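Local atomic coordinates of putative transcription factor (Chaetomium thermophilum, PDB entry 5D5W), a protein that binds heat-shock-element DNA through this HSF-type DNA-binding domain and, as transcription factor Skn7, probably controls gene expression in response to osmotic and oxidative stress. Residues P15-V20 / P44-H49; E36-T41 / A53-Q58; H87-A92 / L98-R103. One frame throughout, in Å; residues are numbered along the deposited sequence.

All three contacts lie within one HSF-type DNA-binding domain, a winged helix-turn-helix in which helices pack against a small antiparallel sheet. Contacts 1 and 2 are neighbours on the DNA-reading side, their centres about 9 Å apart; both draw on helix 35-46, their segments alternate along the chain, and they touch where the imidazole of His-49 packs on the side chain of Ser-54 and the backbone N of Phe-55. Together they connect the loop before strand 21-23, helix 35-46 and helix 52-61. Contact 3 follows later in sequence, beyond strand 82-86, its centre about 19 and 20 Å from theirs and across the centre of the chain, where this chain's C-terminal segment folds back on the domain.

Contact 1: residues P15-V20 / P44-H49; sequences PSYHSV and PKHFKH. With nucleotides of chain A.
The imidazole of His-46 and the phenol ring of Tyr-17 meet rim to rim, with their planes at 76° and neither lying over the face of the other. At the edge of the imidazole, nearly in its plane, sits the phenol oxygen: NE2 of His-46 donates a hydrogen bond to OH of Tyr-17 over 3.1 Å, almost straight at 165°. Lys-45 comes to the edge of the tyrosine ring, where its extended chain crosses the phenol end and CD lies 3.6 Å from the Tyr-17 OH; a long aliphatic chain suits this exposed place because its methylenes can pack while NZ lies at the edge of the Tyr-17 ring, near its plane. In His-46, CG lies beside the backbone N (chi1 -61°), which sends the ring from the last helical turn toward the loop. Tyr-17 is buried and also packs on Ile-42, so its ring serves the apolar interior while its hydroxyl meets the histidine.

The contact therefore ties the loop between helix 3-12 and strand 21-23 to the C-terminal end of helix 35-46, the helix that precedes the recognition helix in the helix-turn-helix of this HSF-type domain. Just past that end the chain meets DNA. The backbone N of Lys-48 donates to OP1 of DT3 of chain A at 2.9 Å, a bond that does not depend on base sequence. The same oxygen lies in the plane of the His-49 imidazole, at its edge, 3.3 Å from CD2 of His-49. ND1 of His-49 accepts a hydrogen bond from the backbone N of Asn-51, helping to fix the rotation of the ring. CB of His-49 reaches within 3.3 Å of OP2 of DT4 of chain A, so that the residue lies against two successive phosphates.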
loop_
_atom_site.group_PDB
_atom_site.type_symbol
_atom_site.label_atom_id
_atom_site.label_comp_id
_atom_site.label_asym_id
_atom_site.label_seq_id
_atom_site.Cartn_x
_atom_site.Cartn_y
_atom_site.Cartn_z
ATOM N N PRO B 15 17.463 16.700 -1.375
ATOM C CA PRO B 15 17.259 16.867 0.070
ATOM C C PRO B 15 15.882 17.411 0.478
ATOM O O PRO B 15 15.530 17.342 1.659
ATOM C CB PRO B 15 18.375 17.845 0.477
ATOM C CG PRO B 15 19.355 17.820 -0.646
ATOM C CD PRO B 15 18.517 17.604 -1.868
ATOM N N SER B 16 15.111 17.936 -0.475
ATOM C CA SER B 16 13.719 18.313 -0.208
ATOM C C SER B 16 12.993 17.145 0.439
ATOM O O SER B 16 12.231 17.321 1.394
ATOM C CB SER B 16 12.984 18.685 -1.497
ATOM O OG SER B 16 13.764 19.528 -2.317
ATOM N N TYR B 17 13.259 15.947 -0.078
ATOM C CA TYR B 17 12.575 14.741 0.371
ATOM C C TYR B 17 13.210 14.093 1.597
ATOM O O TYR B 17 12.686 13.120 2.106
ATOM C CB TYR B 17 12.538 13.714 -0.765
ATOM C CG TYR B 17 12.075 14.260 -2.103
ATOM C CD1 TYR B 17 11.094 15.244 -2.180
ATOM C CD2 TYR B 17 12.602 13.773 -3.290
ATOM C CE1 TYR B 17 10.665 15.733 -3.402
ATOM C CE2 TYR B 17 12.180 14.255 -4.515
ATOM C CZ TYR B 17 11.205 15.233 -4.566
ATOM O OH TYR B 17 10.759 15.735 -5.779
ATOM N N HIS B 18 14.317 14.633 2.089
ATOM C CA HIS B 18 15.136 13.916 3.057
ATOM C C HIS B 18 14.324 13.239 4.162
ATOM O O HIS B 18 14.652 12.131 4.592
ATOM C CB HIS B 18 16.192 14.849 3.670
ATOM C CG HIS B 18 17.122 14.159 4.629
ATOM N ND1 HIS B 18 18.232 13.455 4.216
ATOM C CD2 HIS B 18 17.095 14.054 5.981
ATOM C CE1 HIS B 18 18.851 12.951 5.269
ATOM N NE2 HIS B 18 18.181 13.297 6.354
ATOM N N SER B 19 13.271 13.905 4.621
ATOM C CA SER B 19 12.496 13.428 5.773
ATOM C C SER B 19 11.672 12.182 5.458
ATOM O O SER B 19 11.439 11.351 6.337
ATOM C CB SER B 19 11.567 14.540 6.268
ATOM O OG SER B 19 10.737 15.005 5.213
ATOM N N VAL B 20 11.250 12.061 4.200
ATOM C CA VAL B 20 10.336 11.002 3.772
ATOM C C VAL B 20 10.955 9.939 2.846
ATOM O O VAL B 20 10.476 8.808 2.816
ATOM C CB VAL B 20 9.072 11.599 3.113
ATOM C CG1 VAL B 20 8.485 12.690 4.007
ATOM C CG2 VAL B 20 9.374 12.149 1.727
ATOM N N PRO B 44 3.899 10.734 -7.612
ATOM C CA PRO B 44 3.346 11.297 -8.847
ATOM C C PRO B 44 4.250 12.315 -9.537
ATOM O O PRO B 44 4.072 12.577 -10.736
ATOM C CB PRO B 44 2.046 11.978 -8.391
ATOM C CG PRO B 44 1.881 11.671 -6.943
ATOM C CD PRO B 44 3.220 11.271 -6.422
ATOM N N LYS B 45 5.186 12.902 -8.793
ATOM C CA LYS B 45 6.160 13.809 -9.393
ATOM C C LYS B 45 7.058 13.033 -10.347
ATOM O O LYS B 45 7.293 13.467 -11.477
ATOM C CB LYS B 45 7.017 14.509 -8.330
ATOM C CG LYS B 45 6.395 15.760 -7.729
ATOM C CD LYS B 45 7.266 16.323 -6.613
ATOM C CE LYS B 45 6.514 17.327 -5.752
ATOM N NZ LYS B 45 7.288 17.684 -4.528
ATOM N N HIS B 46 7.536 11.875 -9.893
ATOM C CA HIS B 46 8.526 11.098 -10.638
ATOM C C HIS B 46 7.930 9.980 -11.508
ATOM O O HIS B 46 8.546 9.569 -12.482
ATOM C CB HIS B 46 9.566 10.538 -9.664
ATOM C CG HIS B 46 10.313 11.602 -8.915
ATOM N ND1 HIS B 46 11.626 11.927 -9.189
ATOM C CD2 HIS B 46 9.924 12.431 -7.918
ATOM C CE1 HIS B 46 12.013 12.903 -8.388
ATOM N NE2 HIS B 46 10.998 13.229 -7.608
ATOM N N PHE B 47 6.731 9.507 -11.185
ATOM C CA PHE B 47 6.166 8.334 -11.859
ATOM C C PHE B 47 4.748 8.603 -12.349
ATOM O O PHE B 47 4.233 9.712 -12.195
ATOM C CB PHE B 47 6.227 7.131 -10.912
ATOM C CG PHE B 47 7.631 6.738 -10.536
ATOM C CD1 PHE B 47 8.428 6.032 -11.426
ATOM C CD2 PHE B 47 8.162 7.086 -9.309
ATOM C CE1 PHE B 47 9.726 5.675 -11.093
ATOM C CE2 PHE B 47 9.459 6.734 -8.970
ATOM C CZ PHE B 47 10.242 6.028 -9.863
ATOM N N LYS B 48 4.123 7.593 -12.949
ATOM C CA LYS B 48 2.819 7.749 -13.597
ATOM C C LYS B 48 1.648 7.269 -12.717
ATOM O O LYS B 48 0.589 6.892 -13.231
ATOM C CB LYS B 48 2.809 6.991 -14.936
ATOM C CG LYS B 48 4.036 7.203 -15.823
ATOM C CD LYS B 48 3.967 6.306 -17.059
ATOM C CE LYS B 48 5.225 6.375 -17.920
ATOM N NZ LYS B 48 5.169 5.452 -19.099
ATOM N N HIS B 49 1.837 7.300 -11.400
ATOM C CA HIS B 49 0.836 6.802 -10.452
ATOM C C HIS B 49 1.104 7.395 -9.072
ATOM O O HIS B 49 2.106 8.073 -8.877
ATOM C CB HIS B 49 0.922 5.280 -10.352
ATOM C CG HIS B 49 2.247 4.804 -9.857
ATOM N ND1 HIS B 49 2.448 4.352 -8.574
ATOM C CD2 HIS B 49 3.453 4.753 -10.465
ATOM C CE1 HIS B 49 3.719 4.032 -8.414
ATOM N NE2 HIS B 49 4.351 4.264 -9.549
ATOM P P DT A 3 5.073 3.334 -13.541
ATOM O OP1 DT A 3 4.933 4.806 -13.380
ATOM O OP2 DT A 3 5.990 2.572 -12.648
ATOM O "O5'" DT A 3 3.628 2.678 -13.455
ATOM C "C5'" DT A 3 2.570 3.195 -14.274
ATOM C "C4'" DT A 3 1.351 2.312 -14.160
ATOM O "O4'" DT A 3 1.635 1.024 -14.746
ATOM C "C3'" DT A 3 0.891 2.039 -12.728
ATOM O "O3'" DT A 3 -0.477 2.425 -12.615
ATOM C "C2'" DT A 3 1.083 0.542 -12.555
ATOM C "C1'" DT A 3 1.004 0.027 -13.978
ATOM N N1 DT A 3 1.713 -1.245 -14.230
ATOM C C2 DT A 3 1.046 -2.278 -14.850
ATOM O O2 DT A 3 -0.125 -2.208 -15.190
ATOM N N3 DT A 3 1.801 -3.405 -15.054
ATOM C C4 DT A 3 3.122 -3.599 -14.696
ATOM O O4 DT A 3 3.667 -4.673 -14.931
ATOM C C5 DT A 3 3.760 -2.471 -14.058
ATOM C C7 DT A 3 5.195 -2.583 -13.649
ATOM C C6 DT A 3 3.034 -1.366 -13.862
ATOM P P DT A 4 -1.225 2.321 -11.224
ATOM O OP1 DT A 4 -2.213 3.424 -11.166
ATOM O OP2 DT A 4 -0.206 2.164 -10.151
ATOM O "O5'" DT A 4 -2.035 0.953 -11.349
ATOM C "C5'" DT A 4 -2.929 0.726 -12.454
ATOM C "C4'" DT A 4 -3.497 -0.672 -12.381
ATOM O "O4'" DT A 4 -2.500 -1.649 -12.771
ATOM C "C3'" DT A 4 -3.972 -1.084 -10.988
ATOM O "O3'" DT A 4 -5.306 -1.579 -11.094
ATOM C "C2'" DT A 4 -2.991 -2.163 -10.560
ATOM C "C1'" DT A 4 -2.571 -2.753 -11.893
ATOM N N1 DT A 4 -1.263 -3.442 -11.922
ATOM C C2 DT A 4 -1.168 -4.626 -12.616
ATOM O O2 DT A 4 -2.112 -5.141 -13.193
ATOM N N3 DT A 4 0.078 -5.199 -12.599
ATOM C C4 DT A 4 1.214 -4.708 -11.986
ATOM O O4 DT A 4 2.272 -5.323 -12.076
ATOM C C5 DT A 4 1.044 -3.461 -11.283
ATOM C C7 DT A 4 2.216 -2.868 -10.570
ATOM C C6 DT A 4 -0.167 -2.896 -11.288
#

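Contact 2: residues E36-T41 / A53-Q58; sequences EKFTKT and ASFVRQ. With nucleotides of chain C; nucleotides of chain A.
Phe-38 meets Phe-55 in a T-shaped stack: CZ of Phe-38 stands 3.8 Å above the plane of the Phe-55 ring, over its centre, with the planes at 67°. Both rings leave their helices with CG opposite the backbone N (chi1 171° in Phe-38). Met-11 packs on Phe-38 and Leu-8 on Phe-55, while Val-32 and Leu-43 touch both, a setting that suits large flat side chains. Further along, Lys-40 turns outward to a salt bridge with Asp-81 of the second subunit.

On its other side helix 52-61 faces DNA. Ser-54, small enough to approach the phosphate closely, donates from OG to OP2 of DT4 of chain A at 2.6 Å. Bent at chi2, Arg-57 turns its guanidinium to the Hoogsteen edge of DG8 of chain C: NE donates to O6 of DG8 at 2.8 Å and NH2 to N7 of DG8 at 2.9 Å, both bonds clearly bent (141° each), while C8 of DA7 of chain C lies over one guanidinium face. A leucine in its place is likely to leave O6 and N7 of that guanine without their donors and weaken base recognition. Helix 35-46 thus packs through Phe-38 on the inner side of recognition helix 52-61, whose other side puts Arg-57 in the DNA groove, as in the HSF-type winged helix-turn-helix.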
loop_
_atom_site.group_PDB
_atom_site.type_symbol
_atom_site.label_atom_id
_atom_site.label_comp_id
_atom_site.label_asym_id
_atom_site.label_seq_id
_atom_site.Cartn_x
_atom_site.Cartn_y
_atom_site.Cartn_z
ATOM N N GLU B 36 2.116 8.785 3.568
ATOM C CA GLU B 36 1.222 9.881 3.216
ATOM C C GLU B 36 1.868 10.777 2.170
ATOM O O GLU B 36 1.389 10.862 1.047
ATOM C CB GLU B 36 0.887 10.722 4.455
ATOM C CG GLU B 36 -0.111 10.082 5.403
ATOM C CD GLU B 36 0.463 8.948 6.241
ATOM O OE1 GLU B 36 -0.053 7.810 6.123
ATOM O OE2 GLU B 36 1.422 9.194 7.010
ATOM N N LYS B 37 2.971 11.429 2.540
ATOM C CA LYS B 37 3.572 12.463 1.695
ATOM C C LYS B 37 4.334 11.892 0.499
ATOM O O LYS B 37 4.319 12.496 -0.573
ATOM C CB LYS B 37 4.492 13.372 2.509
ATOM C CG LYS B 37 4.703 14.735 1.859
ATOM C CD LYS B 37 5.882 15.499 2.457
ATOM C CE LYS B 37 6.290 16.681 1.579
ATOM N NZ LYS B 37 7.739 17.028 1.687
ATOM N N PHE B 38 4.993 10.744 0.677
ATOM C CA PHE B 38 5.727 10.086 -0.423
ATOM C C PHE B 38 4.804 9.600 -1.535
ATOM O O PHE B 38 5.011 9.889 -2.717
ATOM C CB PHE B 38 6.541 8.890 0.091
ATOM C CG PHE B 38 7.128 8.062 -1.011
ATOM C CD1 PHE B 38 8.146 8.568 -1.791
ATOM C CD2 PHE B 38 6.634 6.798 -1.299
ATOM C CE1 PHE B 38 8.687 7.820 -2.820
ATOM C CE2 PHE B 38 7.170 6.049 -2.333
ATOM C CZ PHE B 38 8.198 6.560 -3.093
ATOM N N THR B 39 3.793 8.839 -1.134
ATOM C CA THR B 39 2.828 8.261 -2.055
ATOM C C THR B 39 2.054 9.352 -2.778
ATOM O O THR B 39 1.917 9.310 -3.992
ATOM C CB THR B 39 1.846 7.338 -1.309
ATOM O OG1 THR B 39 2.557 6.216 -0.772
ATOM C CG2 THR B 39 0.764 6.835 -2.217
ATOM N N LYS B 40 1.574 10.347 -2.044
ATOM C CA LYS B 40 0.634 11.299 -2.620
ATOM C C LYS B 40 1.335 12.459 -3.327
ATOM O O LYS B 40 0.776 13.033 -4.249
ATOM C CB LYS B 40 -0.325 11.825 -1.548
ATOM C CG LYS B 40 -0.890 10.762 -0.609
ATOM C CD LYS B 40 -2.154 10.084 -1.115
ATOM C CE LYS B 40 -2.465 8.843 -0.273
ATOM N NZ LYS B 40 -3.897 8.707 0.133
ATOM N N THR B 41 2.555 12.797 -2.914
ATOM C CA THR B 41 3.243 13.993 -3.425
ATOM C C THR B 41 4.432 13.692 -4.332
ATOM O O THR B 41 4.590 14.315 -5.376
ATOM C CB THR B 41 3.768 14.858 -2.263
ATOM O OG1 THR B 41 2.727 15.052 -1.296
ATOM C CG2 THR B 41 4.266 16.208 -2.768
ATOM N N ALA B 53 2.044 0.322 -3.923
ATOM C CA ALA B 53 2.195 -1.070 -4.315
ATOM C C ALA B 53 2.851 -1.222 -5.681
ATOM O O ALA B 53 3.616 -2.159 -5.897
ATOM C CB ALA B 53 0.844 -1.757 -4.301
ATOM N N SER B 54 2.560 -0.292 -6.589
ATOM C CA SER B 54 3.187 -0.266 -7.912
ATOM C C SER B 54 4.654 0.153 -7.845
ATOM O O SER B 54 5.477 -0.296 -8.656
ATOM C CB SER B 54 2.411 0.658 -8.839
ATOM O OG SER B 54 1.071 0.219 -8.944
ATOM N N PHE B 55 4.987 1.008 -6.880
ATOM C CA PHE B 55 6.381 1.359 -6.620
ATOM C C PHE B 55 7.122 0.148 -6.100
ATOM O O PHE B 55 8.231 -0.139 -6.518
ATOM C CB PHE B 55 6.457 2.484 -5.585
ATOM C CG PHE B 55 7.859 2.899 -5.229
ATOM C CD1 PHE B 55 8.660 3.528 -6.155
ATOM C CD2 PHE B 55 8.359 2.664 -3.965
ATOM C CE1 PHE B 55 9.949 3.914 -5.836
ATOM C CE2 PHE B 55 9.642 3.055 -3.628
ATOM C CZ PHE B 55 10.440 3.681 -4.573
ATOM N N VAL B 56 6.499 -0.560 -5.167
ATOM C CA VAL B 56 7.082 -1.769 -4.623
ATOM C C VAL B 56 7.301 -2.815 -5.720
ATOM O O VAL B 56 8.362 -3.430 -5.782
ATOM C CB VAL B 56 6.205 -2.344 -3.498
ATOM C CG1 VAL B 56 6.631 -3.767 -3.140
ATOM C CG2 VAL B 56 6.276 -1.446 -2.272
ATOM N N ARG B 57 6.307 -3.009 -6.581
ATOM C CA ARG B 57 6.403 -3.997 -7.655
ATOM C C ARG B 57 7.603 -3.744 -8.545
ATOM O O ARG B 57 8.328 -4.666 -8.871
ATOM C CB ARG B 57 5.150 -3.996 -8.522
ATOM C CG ARG B 57 5.154 -5.054 -9.625
ATOM C CD ARG B 57 4.749 -6.424 -9.106
ATOM N NE ARG B 57 5.023 -7.499 -10.064
ATOM C CZ ARG B 57 6.223 -8.047 -10.270
ATOM N NH1 ARG B 57 7.291 -7.631 -9.602
ATOM N NH2 ARG B 57 6.363 -9.024 -11.162
ATOM N N GLN B 58 7.800 -2.494 -8.947
ATOM C CA GLN B 58 8.952 -2.129 -9.772
ATOM C C GLN B 58 10.272 -2.442 -9.081
ATOM O O GLN B 58 11.243 -2.827 -9.719
ATOM C CB GLN B 58 8.918 -0.632 -10.115
ATOM C CG GLN B 58 8.016 -0.255 -11.286
ATOM C CD GLN B 58 8.609 -0.654 -12.629
ATOM O OE1 GLN B 58 8.623 -1.836 -12.992
ATOM N NE2 GLN B 58 9.102 0.326 -13.371
ATOM P P DA C 7 10.958 -11.853 -7.226
ATOM O OP1 DA C 7 12.134 -12.649 -7.664
ATOM O OP2 DA C 7 10.978 -10.375 -7.389
ATOM O "O5'" DA C 7 9.658 -12.428 -7.941
ATOM C "C5'" DA C 7 9.169 -13.737 -7.585
ATOM C "C4'" DA C 7 7.929 -14.079 -8.374
ATOM O "O4'" DA C 7 6.798 -13.363 -7.825
ATOM C "C3'" DA C 7 7.984 -13.695 -9.849
ATOM O "O3'" DA C 7 7.298 -14.711 -10.587
ATOM C "C2'" DA C 7 7.239 -12.375 -9.880
ATOM C "C1'" DA C 7 6.155 -12.644 -8.862
ATOM N N9 DA C 7 5.516 -11.465 -8.275
ATOM C C8 DA C 7 6.108 -10.340 -7.755
ATOM N N7 DA C 7 5.253 -9.450 -7.311
ATOM C C5 DA C 7 4.014 -10.027 -7.555
ATOM C C6 DA C 7 2.701 -9.583 -7.322
ATOM N N6 DA C 7 2.405 -8.412 -6.754
ATOM N N1 DA C 7 1.688 -10.402 -7.678
ATOM C C2 DA C 7 1.987 -11.582 -8.239
ATOM N N3 DA C 7 3.179 -12.101 -8.526
ATOM C C4 DA C 7 4.162 -11.266 -8.152
ATOM P P DT A 4 -1.225 2.321 -11.224
ATOM O OP1 DT A 4 -2.213 3.424 -11.166
ATOM O OP2 DT A 4 -0.206 2.164 -10.151
ATOM O "O5'" DT A 4 -2.035 0.953 -11.349
ATOM C "C5'" DT A 4 -2.929 0.726 -12.454
ATOM C "C4'" DT A 4 -3.497 -0.672 -12.381
ATOM O "O4'" DT A 4 -2.500 -1.649 -12.771
ATOM C "C3'" DT A 4 -3.972 -1.084 -10.988
ATOM O "O3'" DT A 4 -5.306 -1.579 -11.094
ATOM C "C2'" DT A 4 -2.991 -2.163 -10.560
ATOM C "C1'" DT A 4 -2.571 -2.753 -11.893
ATOM N N1 DT A 4 -1.263 -3.442 -11.922
ATOM C C2 DT A 4 -1.168 -4.626 -12.616
ATOM O O2 DT A 4 -2.112 -5.141 -13.193
ATOM N N3 DT A 4 0.078 -5.199 -12.599
ATOM C C4 DT A 4 1.214 -4.708 -11.986
ATOM O O4 DT A 4 2.272 -5.323 -12.076
ATOM C C5 DT A 4 1.044 -3.461 -11.283
ATOM C C7 DT A 4 2.216 -2.868 -10.570
ATOM C C6 DT A 4 -0.167 -2.896 -11.288
ATOM P P DG C 8 7.470 -14.823 -12.165
ATOM O OP1 DG C 8 8.168 -16.096 -12.447
ATOM O OP2 DG C 8 8.043 -13.541 -12.662
ATOM O "O5'" DG C 8 5.973 -15.015 -12.673
ATOM C "C5'" DG C 8 5.126 -16.000 -12.053
ATOM C "C4'" DG C 8 3.704 -15.876 -12.551
ATOM O "O4'" DG C 8 3.042 -14.758 -11.911
ATOM C "C3'" DG C 8 3.566 -15.643 -14.053
ATOM O "O3'" DG C 8 2.458 -16.403 -14.556
ATOM C "C2'" DG C 8 3.371 -14.140 -14.155
ATOM C "C1'" DG C 8 2.618 -13.808 -12.878
ATOM N N9 DG C 8 2.867 -12.481 -12.325
ATOM C C8 DG C 8 4.088 -11.903 -12.072
ATOM N N7 DG C 8 3.993 -10.718 -11.533
ATOM C C5 DG C 8 2.627 -10.504 -11.411
ATOM C C6 DG C 8 1.913 -9.393 -10.895
ATOM O O6 DG C 8 2.361 -8.337 -10.423
ATOM N N1 DG C 8 0.537 -9.589 -10.971
ATOM C C2 DG C 8 -0.074 -10.713 -11.473
ATOM N N2 DG C 8 -1.414 -10.719 -11.453
ATOM N N3 DG C 8 0.581 -11.755 -11.954
ATOM C C4 DG C 8 1.917 -11.583 -11.895
#

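Contact 3: residues H87-A92 / L98-R103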
loop_
_atom_site.group_PDB
_atom_site.type_symbol
_atom_site.label_atom_id
_atom_site.label_comp_id
_atom_site.label_asym_id
_atom_site.label_seq_id
_atom_site.Cartn_x
_atom_site.Cartn_y
_atom_site.Cartn_z
ATOM N N HIS B 87 19.458 -3.071 -3.305
ATOM C CA HIS B 87 20.079 -3.742 -4.426
ATOM C C HIS B 87 21.587 -3.621 -4.183
ATOM O O HIS B 87 22.061 -2.553 -3.784
ATOM C CB HIS B 87 19.681 -3.062 -5.725
ATOM C CG HIS B 87 19.869 -3.908 -6.944
ATOM N ND1 HIS B 87 21.103 -4.348 -7.363
ATOM C CD2 HIS B 87 18.979 -4.364 -7.854
ATOM C CE1 HIS B 87 20.968 -5.052 -8.469
ATOM N NE2 HIS B 87 19.687 -5.073 -8.791
ATOM N N PRO B 88 22.343 -4.719 -4.386
ATOM C CA PRO B 88 23.795 -4.689 -4.164
ATOM C C PRO B 88 24.549 -3.626 -4.973
ATOM O O PRO B 88 25.574 -3.122 -4.516
ATOM C CB PRO B 88 24.243 -6.088 -4.602
ATOM C CG PRO B 88 23.043 -6.949 -4.423
ATOM C CD PRO B 88 21.867 -6.075 -4.729
ATOM N N GLU B 89 24.031 -3.297 -6.152
ATOM C CA GLU B 89 24.673 -2.388 -7.094
ATOM C C GLU B 89 24.069 -0.971 -7.118
ATOM O O GLU B 89 24.549 -0.108 -7.859
ATOM C CB GLU B 89 24.585 -2.998 -8.494
ATOM C CG GLU B 89 25.117 -4.427 -8.585
ATOM C CD GLU B 89 26.637 -4.495 -8.624
ATOM O OE1 GLU B 89 27.210 -4.194 -9.694
ATOM O OE2 GLU B 89 27.261 -4.854 -7.597
ATOM N N PHE B 90 23.014 -0.745 -6.333
ATOM C CA PHE B 90 22.389 0.583 -6.174
ATOM C C PHE B 90 22.905 1.172 -4.869
ATOM O O PHE B 90 22.455 0.785 -3.790
ATOM C CB PHE B 90 20.858 0.446 -6.133
ATOM C CG PHE B 90 20.100 1.757 -6.119
ATOM C CD1 PHE B 90 19.972 2.520 -7.273
ATOM C CD2 PHE B 90 19.464 2.197 -4.968
ATOM C CE1 PHE B 90 19.255 3.709 -7.271
ATOM C CE2 PHE B 90 18.745 3.381 -4.964
ATOM C CZ PHE B 90 18.641 4.138 -6.115
ATOM N N ARG B 91 23.876 2.077 -4.971
ATOM C CA ARG B 91 24.450 2.738 -3.798
ATOM C C ARG B 91 24.663 4.207 -4.073
ATOM O O ARG B 91 24.714 4.628 -5.225
ATOM C CB ARG B 91 25.790 2.129 -3.421
ATOM C CG ARG B 91 25.845 0.621 -3.482
ATOM C CD ARG B 91 27.001 0.126 -2.644
ATOM N NE ARG B 91 27.371 -1.241 -2.983
ATOM C CZ ARG B 91 28.119 -2.033 -2.215
ATOM N NH1 ARG B 91 28.583 -1.605 -1.039
ATOM N NH2 ARG B 91 28.402 -3.268 -2.623
ATOM N N ALA B 92 24.819 4.975 -3.001
ATOM C CA ALA B 92 24.916 6.434 -3.089
ATOM C C ALA B 92 26.109 6.927 -3.925
ATOM O O ALA B 92 25.983 7.893 -4.684
ATOM C CB ALA B 92 24.964 7.031 -1.689
ATOM N N LEU B 98 24.235 2.122 -12.783
ATOM C CA LEU B 98 22.770 2.217 -12.873
ATOM C C LEU B 98 22.154 1.450 -14.051
ATOM O O LEU B 98 21.042 0.920 -13.939
ATOM C CB LEU B 98 22.315 3.686 -12.881
ATOM C CG LEU B 98 22.641 4.536 -11.639
ATOM C CD1 LEU B 98 21.808 5.809 -11.655
ATOM C CD2 LEU B 98 22.451 3.795 -10.318
ATOM N N ASP B 99 22.870 1.375 -15.170
ATOM C CA ASP B 99 22.453 0.522 -16.289
ATOM C C ASP B 99 22.917 -0.926 -16.073
ATOM O O ASP B 99 22.557 -1.823 -16.843
ATOM C CB ASP B 99 22.987 1.071 -17.613
ATOM C CG ASP B 99 22.586 2.514 -17.844
ATOM O OD1 ASP B 99 21.436 2.875 -17.512
ATOM O OD2 ASP B 99 23.425 3.289 -18.350
ATOM N N ASN B 100 23.704 -1.134 -15.013
ATOM C CA ASN B 100 24.122 -2.459 -14.559
ATOM C C ASN B 100 23.114 -3.067 -13.565
ATOM O O ASN B 100 23.450 -3.958 -12.781
ATOM C CB ASN B 100 25.515 -2.351 -13.916
ATOM C CG ASN B 100 26.327 -3.627 -14.038
ATOM O OD1 ASN B 100 26.325 -4.288 -15.079
ATOM N ND2 ASN B 100 27.045 -3.970 -12.975
ATOM N N ILE B 101 21.882 -2.562 -13.599
ATOM C CA ILE B 101 20.779 -3.060 -12.787
ATOM C C ILE B 101 19.571 -3.190 -13.707
ATOM O O ILE B 101 19.088 -2.177 -14.221
ATOM C CB ILE B 101 20.423 -2.065 -11.657
ATOM C CG1 ILE B 101 21.573 -1.950 -10.649
ATOM C CG2 ILE B 101 19.137 -2.481 -10.946
ATOM C CD1 ILE B 101 21.475 -0.731 -9.753
ATOM N N ARG B 102 19.086 -4.413 -13.929
ATOM C CA ARG B 102 17.880 -4.607 -14.741
ATOM C C ARG B 102 17.251 -5.989 -14.617
ATOM O O ARG B 102 17.899 -6.944 -14.184
ATOM C CB ARG B 102 18.170 -4.326 -16.226
ATOM C CG ARG B 102 16.950 -3.852 -17.015
ATOM C CD ARG B 102 17.332 -2.914 -18.156
ATOM N NE ARG B 102 16.258 -1.975 -18.496
ATOM C CZ ARG B 102 16.380 -0.954 -19.349
ATOM N NH1 ARG B 102 15.339 -0.158 -19.583
ATOM N NH2 ARG B 102 17.534 -0.716 -19.972
ATOM N N ARG B 103 15.972 -6.051 -14.990
ATOM C CA ARG B 103 15.256 -7.294 -15.298
ATOM C C ARG B 103 13.860 -6.945 -15.808
ATOM O O ARG B 103 13.383 -5.824 -15.628
ATOM C CB ARG B 103 15.139 -8.210 -14.080
ATOM C CG ARG B 103 14.612 -9.610 -14.395
ATOM C CD ARG B 103 13.723 -10.136 -13.276
ATOM N NE ARG B 103 14.325 -9.952 -11.949
ATOM C CZ ARG B 103 13.684 -10.121 -10.790
ATOM N NH1 ARG B 103 12.404 -10.488 -10.758
ATOM N NH2 ARG B 103 14.333 -9.920 -9.649
#
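Ile-101 fills the middle of this contact, its branches meeting three residues of the turn. CG1, set beside the backbone N by the first torsion (chi1 -66°), lies over one face of the His-87 ring in a CH-pi contact, 4.1 Å from the ring centroid, and also 3.8 Å from CB of Glu-89. CG2 of Ile-101 comes within 3.4 Å of NE2 of His-87, and CD1 of Ile-101 reaches CB of Phe-90 at 3.9 Å. A branched aliphatic side chain suits the spot because its separate arms can pack on the imidazole and on the backbone and CB of the turn. CD2 of Leu-98 lies 4.1 Å from CD1 of Phe-90. At the rim, ND2 of Asn-100 gives a weak hydrogen bond to OE1 of Glu-89 at 3.3 Å, with amide and carboxylate planes 64° apart.

The segment 87-92 opens with a type I turn, His-87 to Phe-90, directly after strand 82-86 of the winged-helix sheet. Within it the N of Glu-89 makes a weak bond to ND1 of His-87, in the ring plane, steadying the imidazole. Farther out, Phe-64 meets both His-87 and Phe-90 edge-to-face, while Val-5, Leu-8 and Leu-12 of helix 3-12 pack on Phe-90. Near the chain end Arg-103 forms a salt bridge with Asp-63.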